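Long-range contacts in carbonic anhydrase (PDB 1DDZ), which probably catalyses the zinc-dependent, reversible interconversion of carbon dioxide and water with hydrogencarbonate and a proton: residues Q187-C192 and E266-M271; S108-L113 and T194-D199; A41-W46 and N336-L341; S37-N42 and Q464-G469. All coordinates share one frame; numbering follows the deposited sequence.

The four contacts fall into two pairs at opposite sides of the chain's centre. Interactions 3 and 4 both start from helix 38-53, share Ala41 and Asn42, and have centres about 9 Å apart; interaction 3 sets this helix on the end of helix 335-338, interaction 4 on strand 462-468. Interactions 1 and 2, with centres about 14 Å apart, involve the consecutive helices 172-193 and 195-202, beside the sheet of strands 69-74 to 222-227, and their segments alternate along the chain. Centres of the two pairs lie about 32 to 41 Å apart. Helix 38-53, which comes just before the first sheet in the chain, packs on the second, so the two halves are interlocked.

Interaction 1: Q187-C192 and E266-M271; sequences QVHNVC and ELDSTM
Leu267 faces helix 172-193 and slots its CD1 methyl between two residues of neighbouring turns. Its CD1 lies 3.8 Å from His189 NE2 and equally far from Cys192 CB, so one methyl touches both an imidazole and an aliphatic carbon. Asp268 starts out in the other direction, yet its carboxylate swings back toward the same histidine. The two groups meet through a water that lies in the plane of the imidazole at its edge: the water is 2.6 Å from His189 NE2 and donates to Asp268 OD1 at 2.8 Å. The second oxygen, OD2, is bonded to Ser265 N, just before the helix, while OD1 meets the water; Arg159 of the second subunit packs against the same side chain. On the far side of the imidazole, ND1 makes a weak, nearly straight bond to Asn190 OD1, which would help fix the ring's rotation. One turn on, Met271 leans its CG against the ring edge, 3.3 Å from His189 CD2. Bends at chi2 (-51°) and chi3 (-57°) then fold the thioether back along the histidine's stem, bringing Met271 CE to 3.8 Å from His189 CB. The sulfur too sits at the edge of the ring, not over a face. Here two helices run nearly antiparallel, 10.9 Å between axes, side by side on one face of the sheet: Val188, Cys192 and Thr270 all reach strand 222-227, the first two also strand 208-214, in one helical layer of an alpha-beta-alpha fold.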
# COMPACT_ATOMS: atom_id res chain seq x y z
N GLN A 187 7.69 -5.78 -14.31
CA GLN A 187 7.52 -4.43 -13.78
C GLN A 187 7.24 -3.44 -14.94
O GLN A 187 6.37 -2.59 -14.83
CB GLN A 187 8.73 -4.01 -12.93
CG GLN A 187 9.09 -4.97 -11.77
CD GLN A 187 7.89 -5.57 -11.05
OE1 GLN A 187 6.98 -4.86 -10.64
NE2 GLN A 187 7.85 -6.89 -10.94
N VAL A 188 7.92 -3.60 -16.07
CA VAL A 188 7.68 -2.75 -17.23
C VAL A 188 6.22 -2.89 -17.62
O VAL A 188 5.53 -1.90 -17.90
CB VAL A 188 8.58 -3.14 -18.41
CG1 VAL A 188 8.08 -2.50 -19.71
CG2 VAL A 188 9.99 -2.69 -18.12
N HIS A 189 5.72 -4.12 -17.61
CA HIS A 189 4.31 -4.34 -17.92
C HIS A 189 3.42 -3.53 -16.97
O HIS A 189 2.43 -2.90 -17.38
CB HIS A 189 3.95 -5.83 -17.78
CG HIS A 189 2.47 -6.10 -17.92
ND1 HIS A 189 1.61 -6.10 -16.84
CD2 HIS A 189 1.71 -6.29 -19.02
CE1 HIS A 189 0.37 -6.26 -17.28
NE2 HIS A 189 0.41 -6.38 -18.60
N ASN A 190 3.74 -3.61 -15.68
CA ASN A 190 2.98 -2.92 -14.65
C ASN A 190 3.03 -1.40 -14.83
O ASN A 190 2.01 -0.72 -14.68
CB ASN A 190 3.48 -3.34 -13.26
CG ASN A 190 3.11 -4.77 -12.93
OD1 ASN A 190 2.36 -5.41 -13.67
ND2 ASN A 190 3.61 -5.27 -11.81
N VAL A 191 4.19 -0.86 -15.19
CA VAL A 191 4.28 0.58 -15.41
C VAL A 191 3.34 1.00 -16.54
O VAL A 191 2.57 1.94 -16.38
CB VAL A 191 5.71 1.00 -15.73
CG1 VAL A 191 5.74 2.45 -16.15
CG2 VAL A 191 6.60 0.78 -14.52
N CYS A 192 3.36 0.27 -17.66
CA CYS A 192 2.51 0.57 -18.82
C CYS A 192 1.04 0.45 -18.53
O CYS A 192 0.23 1.14 -19.15
CB CYS A 192 2.81 -0.34 -20.01
SG CYS A 192 4.51 -0.33 -20.54
N GLU A 266 -3.70 -4.52 -26.47
CA GLU A 266 -2.48 -4.23 -27.22
C GLU A 266 -1.29 -4.46 -26.32
O GLU A 266 -0.27 -4.93 -26.77
CB GLU A 266 -2.42 -2.76 -27.68
CG GLU A 266 -3.48 -2.30 -28.68
CD GLU A 266 -3.38 -0.78 -28.99
OE1 GLU A 266 -2.34 -0.15 -28.71
OE2 GLU A 266 -4.38 -0.21 -29.51
N LEU A 267 -1.43 -4.12 -25.04
CA LEU A 267 -0.31 -4.27 -24.11
C LEU A 267 0.05 -5.72 -23.94
O LEU A 267 1.23 -6.08 -23.89
CB LEU A 267 -0.65 -3.67 -22.75
CG LEU A 267 0.41 -2.89 -21.95
CD1 LEU A 267 0.15 -3.07 -20.45
CD2 LEU A 267 1.83 -3.32 -22.29
N ASP A 268 -0.96 -6.57 -23.80
CA ASP A 268 -0.73 -8.00 -23.64
C ASP A 268 0.13 -8.53 -24.80
O ASP A 268 1.14 -9.20 -24.59
CB ASP A 268 -2.08 -8.76 -23.60
CG ASP A 268 -2.84 -8.56 -22.28
OD1 ASP A 268 -2.21 -8.48 -21.20
OD2 ASP A 268 -4.08 -8.52 -22.31
N SER A 269 -0.26 -8.20 -26.02
CA SER A 269 0.49 -8.63 -27.19
C SER A 269 1.91 -8.10 -27.19
O SER A 269 2.86 -8.85 -27.42
CB SER A 269 -0.26 -8.20 -28.43
OG SER A 269 -1.50 -8.86 -28.41
N THR A 270 2.06 -6.81 -26.88
CA THR A 270 3.37 -6.17 -26.81
C THR A 270 4.30 -6.90 -25.85
O THR A 270 5.47 -7.19 -26.17
CB THR A 270 3.22 -4.70 -26.36
OG1 THR A 270 2.51 -3.96 -27.35
CG2 THR A 270 4.58 -4.07 -26.17
N MET A 271 3.78 -7.22 -24.67
CA MET A 271 4.57 -7.93 -23.66
C MET A 271 4.94 -9.34 -24.07
O MET A 271 6.05 -9.79 -23.82
CB MET A 271 3.87 -7.93 -22.30
CG MET A 271 3.69 -6.53 -21.68
SD MET A 271 5.20 -5.55 -21.63
CE MET A 271 6.30 -6.64 -20.69
O HOH W 1 -1.73 -6.04 -20.01

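Interaction 2: S108-L113 and T194-D199; sequences SFLSVL and TSIVQD
Leu113 and Thr194 meet tip to tip at the tight end of this contact, where the leucine CD1 methyl presses against both branches of the threonine. Leu113 CD1 is 3.3 Å from Thr194 OG1 and 3.6 Å from Thr194 CG2. The same methyl also reaches Ile196 CD1, at 3.8 Å, while that isoleucine carbon comes within 3.4 Å of Leu110 O and so lies against the backbone of helix 107-119 as well as its side chains. The threonine hydroxyl beside the leucine methyl has polar partners of its own. With chi1 at 62°, OG1 sits between the backbone N and the carbonyl carbon, where it accepts from Val197 N at 3.0 Å with an N-H...O angle of 171°, and it is bonded in addition to Val191 O. This is an N-cap: Thr194 opens helix 195-202 directly after helix 172-193 has ended, and the hydroxyl joins the end of one helix to the start of the next. The buried polar atom is thereby satisfied, and the methyl branch CG2 is turned toward helix 107-119. Packing is slacker on the side of that branch where Phe109 and Leu110 lie. Phe109 CZ approaches Thr194 CG2 obliquely at 3.9 Å, whereas Leu110 and the threonine overlap flank to flank, heading opposite ways; Val197 CG2 barely reaches Leu113 CD1, at 4.2 Å. Even this looser margin is buried. Leu401, from far along the same chain, packs on Leu110 and Ile196, and Asn150 of the second subunit covers Leu110 and Thr194 while bonding to Ser195 OG.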
# COMPACT_ATOMS: atom_id res chain seq x y z
N SER A 108 3.56 4.28 -3.10
CA SER A 108 4.87 4.93 -3.11
C SER A 108 5.39 4.95 -4.55
O SER A 108 6.03 5.91 -4.98
CB SER A 108 5.86 4.21 -2.20
OG SER A 108 7.19 4.68 -2.42
N PHE A 109 5.09 3.88 -5.28
CA PHE A 109 5.49 3.76 -6.67
C PHE A 109 4.59 4.65 -7.54
O PHE A 109 5.09 5.45 -8.34
CB PHE A 109 5.45 2.27 -7.09
CG PHE A 109 5.16 2.04 -8.55
CD1 PHE A 109 6.03 2.53 -9.54
CD2 PHE A 109 4.00 1.40 -8.94
CE1 PHE A 109 5.72 2.39 -10.89
CE2 PHE A 109 3.68 1.25 -10.28
CZ PHE A 109 4.53 1.75 -11.26
N LEU A 110 3.28 4.54 -7.37
CA LEU A 110 2.31 5.31 -8.12
C LEU A 110 2.47 6.85 -7.98
O LEU A 110 2.32 7.58 -8.96
CB LEU A 110 0.90 4.88 -7.73
CG LEU A 110 0.46 3.45 -8.04
CD1 LEU A 110 -0.91 3.17 -7.44
CD2 LEU A 110 0.43 3.28 -9.53
N SER A 111 2.75 7.34 -6.77
CA SER A 111 2.94 8.78 -6.56
C SER A 111 4.24 9.31 -7.21
O SER A 111 4.24 10.42 -7.77
CB SER A 111 2.80 9.14 -5.07
OG SER A 111 3.80 8.54 -4.25
N VAL A 112 5.32 8.52 -7.23
CA VAL A 112 6.55 8.94 -7.90
C VAL A 112 6.31 8.97 -9.43
O VAL A 112 6.72 9.90 -10.14
CB VAL A 112 7.74 8.01 -7.58
CG1 VAL A 112 8.88 8.25 -8.57
CG2 VAL A 112 8.26 8.30 -6.21
N LEU A 113 5.61 7.95 -9.93
CA LEU A 113 5.25 7.85 -11.35
C LEU A 113 4.39 9.06 -11.81
O LEU A 113 4.70 9.70 -12.80
CB LEU A 113 4.41 6.58 -11.58
CG LEU A 113 4.56 5.72 -12.85
CD1 LEU A 113 3.21 5.01 -13.16
CD2 LEU A 113 5.05 6.50 -14.03
N THR A 194 -0.44 1.07 -15.58
CA THR A 194 -0.95 2.04 -14.60
C THR A 194 -1.93 3.00 -15.27
O THR A 194 -1.81 3.29 -16.47
CB THR A 194 0.16 2.92 -13.98
OG1 THR A 194 0.78 3.68 -15.02
CG2 THR A 194 1.19 2.07 -13.23
N SER A 195 -2.85 3.54 -14.48
CA SER A 195 -3.82 4.51 -14.99
C SER A 195 -3.04 5.73 -15.54
O SER A 195 -3.37 6.30 -16.57
CB SER A 195 -4.78 4.94 -13.87
OG SER A 195 -4.07 5.32 -12.70
N ILE A 196 -1.94 6.05 -14.88
CA ILE A 196 -1.07 7.17 -15.22
C ILE A 196 -0.51 7.06 -16.65
O ILE A 196 -0.69 7.96 -17.46
CB ILE A 196 0.08 7.29 -14.19
CG1 ILE A 196 -0.51 7.50 -12.79
CG2 ILE A 196 1.05 8.37 -14.60
CD1 ILE A 196 0.34 6.98 -11.69
N VAL A 197 0.14 5.94 -16.96
CA VAL A 197 0.69 5.75 -18.29
C VAL A 197 -0.42 5.50 -19.34
O VAL A 197 -0.30 5.94 -20.49
CB VAL A 197 1.74 4.66 -18.31
CG1 VAL A 197 2.27 4.45 -19.72
CG2 VAL A 197 2.88 5.02 -17.38
N GLN A 198 -1.51 4.84 -18.94
CA GLN A 198 -2.62 4.64 -19.88
C GLN A 198 -3.28 6.00 -20.23
O GLN A 198 -3.52 6.29 -21.39
CB GLN A 198 -3.66 3.65 -19.34
CG GLN A 198 -3.19 2.20 -19.37
CD GLN A 198 -2.92 1.67 -20.79
OE1 GLN A 198 -3.83 1.53 -21.58
NE2 GLN A 198 -1.68 1.33 -21.08
N ASP A 199 -3.48 6.85 -19.23
CA ASP A 199 -4.07 8.16 -19.48
C ASP A 199 -3.16 9.00 -20.37
O ASP A 199 -3.60 9.56 -21.36
CB ASP A 199 -4.30 8.90 -18.15
CG ASP A 199 -5.43 8.33 -17.36
OD1 ASP A 199 -6.33 7.68 -17.93
OD2 ASP A 199 -5.42 8.56 -16.13

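Interaction 3: A41-W46 and N336-L341; sequences ANNEAW and NQIINL
Ile338 O is held from two directions by a single residue, Asn43. The amide nitrogen Asn43 ND2 donates to Ile338 O at 2.8 Å, with an N-H...O angle of 166°, and the oxygen lies in the plane of that amide. From the helix backbone, Asn43 CA adds a C-H...O contact of 3.1 Å to the same Ile338 O. CG placed anti to the backbone N (chi1 166°) sets the amide abreast of the isoleucine side chain. The amide has further partners: ND2 also bonds Gly473 O, and OD1 accepts from Leu475 N, so one buried group ties helix 38-53 to the end of helix 335-338 and to the loop between strands 462-468 and 476-481. A turn further, Trp46 spreads one indole face over the end of helix 335-338. Gln337 O hangs 3.4 Å above the ring plane, while Ile338 CA makes a CH-pi contact 4.1 Å from the centroid of the six-membered ring. Phe58 meets the same tryptophan edge-to-face. Asn340 fits beside the indole, its amide plane turned 50° from the ring, and packs its CB against Asn42 O at 3.3 Å. At the more open margin, a water accepts from Asn42 ND2 and donates to Ile339 O at 2.9 Å. These bonds to Ile338 O and Ile339 O are consistent with a helix that is finishing: with Asn340 at positive phi as the C-prime residue, Leu341 N bonds Asn336 O and Asn340 N bonds Gln337 O, the paired bonds of a Schellman motif, here seated on the flank of another helix.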
# COMPACT_ATOMS: atom_id res chain seq x y z
N ALA A 41 31.69 15.24 8.44
CA ALA A 41 33.10 15.40 8.13
C ALA A 41 33.38 14.87 6.71
O ALA A 41 34.15 15.46 5.95
CB ALA A 41 33.94 14.64 9.14
N ASN A 42 32.76 13.75 6.38
CA ASN A 42 32.95 13.13 5.07
C ASN A 42 32.30 13.96 4.00
O ASN A 42 32.86 14.15 2.93
CB ASN A 42 32.42 11.70 5.08
CG ASN A 42 33.39 10.74 5.72
OD1 ASN A 42 34.60 10.90 5.59
ND2 ASN A 42 32.88 9.74 6.43
N ASN A 43 31.11 14.48 4.29
CA ASN A 43 30.43 15.34 3.36
C ASN A 43 31.28 16.58 3.07
O ASN A 43 31.33 17.06 1.94
CB ASN A 43 29.11 15.81 3.94
CG ASN A 43 28.51 16.95 3.16
OD1 ASN A 43 28.36 18.05 3.67
ND2 ASN A 43 28.18 16.70 1.91
N GLU A 44 31.93 17.10 4.11
CA GLU A 44 32.75 18.28 3.97
C GLU A 44 33.98 17.97 3.11
O GLU A 44 34.29 18.72 2.17
CB GLU A 44 33.16 18.79 5.35
CG GLU A 44 33.93 20.11 5.32
CD GLU A 44 33.16 21.27 4.69
OE1 GLU A 44 33.77 22.34 4.50
OE2 GLU A 44 31.96 21.12 4.37
N ALA A 45 34.67 16.88 3.42
CA ALA A 45 35.83 16.47 2.64
C ALA A 45 35.45 16.42 1.14
O ALA A 45 36.18 16.91 0.28
CB ALA A 45 36.31 15.11 3.10
N TRP A 46 34.28 15.87 0.86
CA TRP A 46 33.77 15.75 -0.49
C TRP A 46 33.58 17.13 -1.13
O TRP A 46 34.05 17.35 -2.25
CB TRP A 46 32.44 14.99 -0.48
CG TRP A 46 31.69 15.08 -1.77
CD1 TRP A 46 32.01 14.48 -2.94
CD2 TRP A 46 30.46 15.79 -2.00
NE1 TRP A 46 31.07 14.77 -3.90
CE2 TRP A 46 30.10 15.57 -3.35
CE3 TRP A 46 29.63 16.60 -1.21
CZ2 TRP A 46 28.95 16.12 -3.92
CZ3 TRP A 46 28.49 17.14 -1.78
CH2 TRP A 46 28.16 16.90 -3.11
N ASN A 336 25.75 8.01 -1.78
CA ASN A 336 27.14 7.63 -1.53
C ASN A 336 28.07 8.81 -1.78
O ASN A 336 29.01 9.01 -1.03
CB ASN A 336 27.54 6.43 -2.41
CG ASN A 336 27.76 6.81 -3.86
OD1 ASN A 336 26.82 6.98 -4.61
ND2 ASN A 336 29.01 6.99 -4.24
N GLN A 337 27.76 9.63 -2.78
CA GLN A 337 28.60 10.78 -3.12
C GLN A 337 28.60 11.87 -2.06
O GLN A 337 29.66 12.30 -1.59
CB GLN A 337 28.15 11.39 -4.45
CG GLN A 337 28.82 10.81 -5.68
CD GLN A 337 28.20 11.30 -6.97
OE1 GLN A 337 27.75 10.51 -7.79
NE2 GLN A 337 28.15 12.62 -7.15
N ILE A 338 27.41 12.28 -1.64
CA ILE A 338 27.28 13.34 -0.67
C ILE A 338 28.00 13.07 0.64
O ILE A 338 28.51 13.99 1.27
CB ILE A 338 25.80 13.78 -0.50
CG1 ILE A 338 25.75 15.18 0.11
CG2 ILE A 338 25.02 12.76 0.31
CD1 ILE A 338 24.58 16.00 -0.34
N ILE A 339 28.12 11.80 1.01
CA ILE A 339 28.83 11.45 2.23
C ILE A 339 30.18 10.81 1.96
O ILE A 339 30.73 10.13 2.82
CB ILE A 339 28.00 10.58 3.20
CG1 ILE A 339 27.52 9.30 2.52
CG2 ILE A 339 26.87 11.42 3.78
CD1 ILE A 339 26.66 8.40 3.43
N ASN A 340 30.69 11.04 0.76
CA ASN A 340 32.02 10.57 0.39
C ASN A 340 32.29 9.06 0.54
O ASN A 340 33.33 8.67 1.08
CB ASN A 340 33.04 11.35 1.23
CG ASN A 340 34.30 11.68 0.46
OD1 ASN A 340 34.25 12.03 -0.72
ND2 ASN A 340 35.44 11.63 1.15
N LEU A 341 31.39 8.23 0.03
CA LEU A 341 31.53 6.77 0.12
C LEU A 341 31.41 6.16 -1.25
O LEU A 341 30.66 6.64 -2.10
CB LEU A 341 30.44 6.14 0.99
CG LEU A 341 30.38 6.35 2.49
CD1 LEU A 341 29.30 5.45 3.06
CD2 LEU A 341 31.72 6.04 3.13
O HOH W 2 30.38 9.16 5.51

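Interaction 4: S37-N42 and Q464-G469; sequences SNIFAN and QGVVYG
Helix 38-42 and strand 464-468 run in nearly the same direction, their short axes 11.5 Å apart and inclined by 25°, and only side chains bridge the gap. The helix starts at Ser37, an N-cap whose OG accepts from Ile39 N at 3.2 Å along an almost straight N-H...O line of 177°. Phe40 makes the closest approach: its CE2 lies 3.5 Å from Val466 CG2, the ring passing alongside a valine that points back the other way. Helix 38-53 thereby covers the five-stranded beta-sheet in the second half of the chain, where strand 462-468 lies between the parallel strand 378-384 and the antiparallel strand 476-481, as part of an outer layer of the alpha-beta-alpha fold. The side chain of Val466 is about 8 Å from that of His384, a zinc ligand. Gln464 bends at chi2 (78°), which brings its amide near CE1 and CZ of the Phe40 ring, the two planes at right angles. Its aliphatic stem is met from the opposite direction by Ile39, whose CD1 is 3.9 Å from Gln464 CG. That isoleucine also sets its CG1 over one face of the Phe40 ring, and CD1 continues to Val466 CG2 at a looser 4.3 Å.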
# COMPACT_ATOMS: atom_id res chain seq x y z
N SER A 37 28.39 13.49 13.79
CA SER A 37 28.77 12.32 13.03
C SER A 37 29.88 12.54 12.01
O SER A 37 30.12 13.66 11.53
CB SER A 37 27.53 11.72 12.35
OG SER A 37 27.85 10.61 11.51
N ASN A 38 30.57 11.45 11.67
CA ASN A 38 31.63 11.52 10.70
C ASN A 38 31.05 11.73 9.30
O ASN A 38 31.77 12.14 8.40
CB ASN A 38 32.57 10.30 10.80
CG ASN A 38 32.12 9.10 9.97
OD1 ASN A 38 32.93 8.52 9.24
ND2 ASN A 38 30.86 8.70 10.12
N ILE A 39 29.73 11.57 9.14
CA ILE A 39 29.13 11.80 7.83
C ILE A 39 29.23 13.27 7.44
O ILE A 39 29.36 13.59 6.28
CB ILE A 39 27.64 11.33 7.71
CG1 ILE A 39 26.73 12.03 8.71
CG2 ILE A 39 27.57 9.82 7.80
CD1 ILE A 39 25.28 11.89 8.33
N PHE A 40 29.20 14.16 8.43
CA PHE A 40 29.31 15.58 8.15
C PHE A 40 30.76 15.87 7.76
O PHE A 40 31.03 16.58 6.80
CB PHE A 40 28.87 16.37 9.38
CG PHE A 40 27.42 16.18 9.71
CD1 PHE A 40 27.04 15.44 10.83
CD2 PHE A 40 26.44 16.73 8.89
CE1 PHE A 40 25.71 15.25 11.13
CE2 PHE A 40 25.09 16.54 9.19
CZ PHE A 40 24.72 15.80 10.31
N ALA A 41 31.69 15.24 8.44
CA ALA A 41 33.10 15.40 8.13
C ALA A 41 33.38 14.87 6.71
O ALA A 41 34.15 15.46 5.95
CB ALA A 41 33.94 14.64 9.14
N ASN A 42 32.76 13.75 6.38
CA ASN A 42 32.95 13.13 5.07
C ASN A 42 32.30 13.96 4.00
O ASN A 42 32.86 14.15 2.93
CB ASN A 42 32.42 11.70 5.08
CG ASN A 42 33.39 10.74 5.72
OD1 ASN A 42 34.60 10.90 5.59
ND2 ASN A 42 32.88 9.74 6.43
N GLN A 464 19.66 9.20 12.03
CA GLN A 464 20.13 10.56 11.76
C GLN A 464 19.22 11.33 10.78
O GLN A 464 18.70 10.76 9.81
CB GLN A 464 21.56 10.48 11.22
CG GLN A 464 22.14 11.75 10.63
CD GLN A 464 22.62 12.74 11.69
OE1 GLN A 464 22.02 13.81 11.88
NE2 GLN A 464 23.71 12.41 12.35
N GLY A 465 19.00 12.60 11.08
CA GLY A 465 18.18 13.47 10.25
C GLY A 465 19.16 14.46 9.62
O GLY A 465 20.05 14.99 10.31
N VAL A 466 18.97 14.77 8.34
CA VAL A 466 19.92 15.61 7.63
C VAL A 466 19.19 16.39 6.53
O VAL A 466 18.09 16.00 6.13
CB VAL A 466 21.04 14.63 7.06
CG1 VAL A 466 20.99 14.49 5.56
CG2 VAL A 466 22.42 14.99 7.56
N VAL A 467 19.71 17.56 6.13
CA VAL A 467 19.09 18.36 5.06
C VAL A 467 20.21 19.15 4.38
O VAL A 467 21.25 19.36 4.97
CB VAL A 467 18.02 19.36 5.58
CG1 VAL A 467 18.69 20.57 6.27
CG2 VAL A 467 17.16 19.87 4.43
N TYR A 468 20.02 19.54 3.13
CA TYR A 468 21.06 20.30 2.45
C TYR A 468 20.47 21.09 1.31
O TYR A 468 19.33 20.85 0.90
CB TYR A 468 22.16 19.39 1.92
CG TYR A 468 21.76 18.59 0.71
CD1 TYR A 468 22.06 19.03 -0.58
CD2 TYR A 468 21.08 17.38 0.84
CE1 TYR A 468 21.70 18.28 -1.71
CE2 TYR A 468 20.72 16.63 -0.28
CZ TYR A 468 21.03 17.08 -1.54
OH TYR A 468 20.69 16.32 -2.63
N GLY A 469 21.24 22.08 0.86
CA GLY A 469 20.85 22.90 -0.27
C GLY A 469 21.83 22.52 -1.36
O GLY A 469 23.03 22.43 -1.09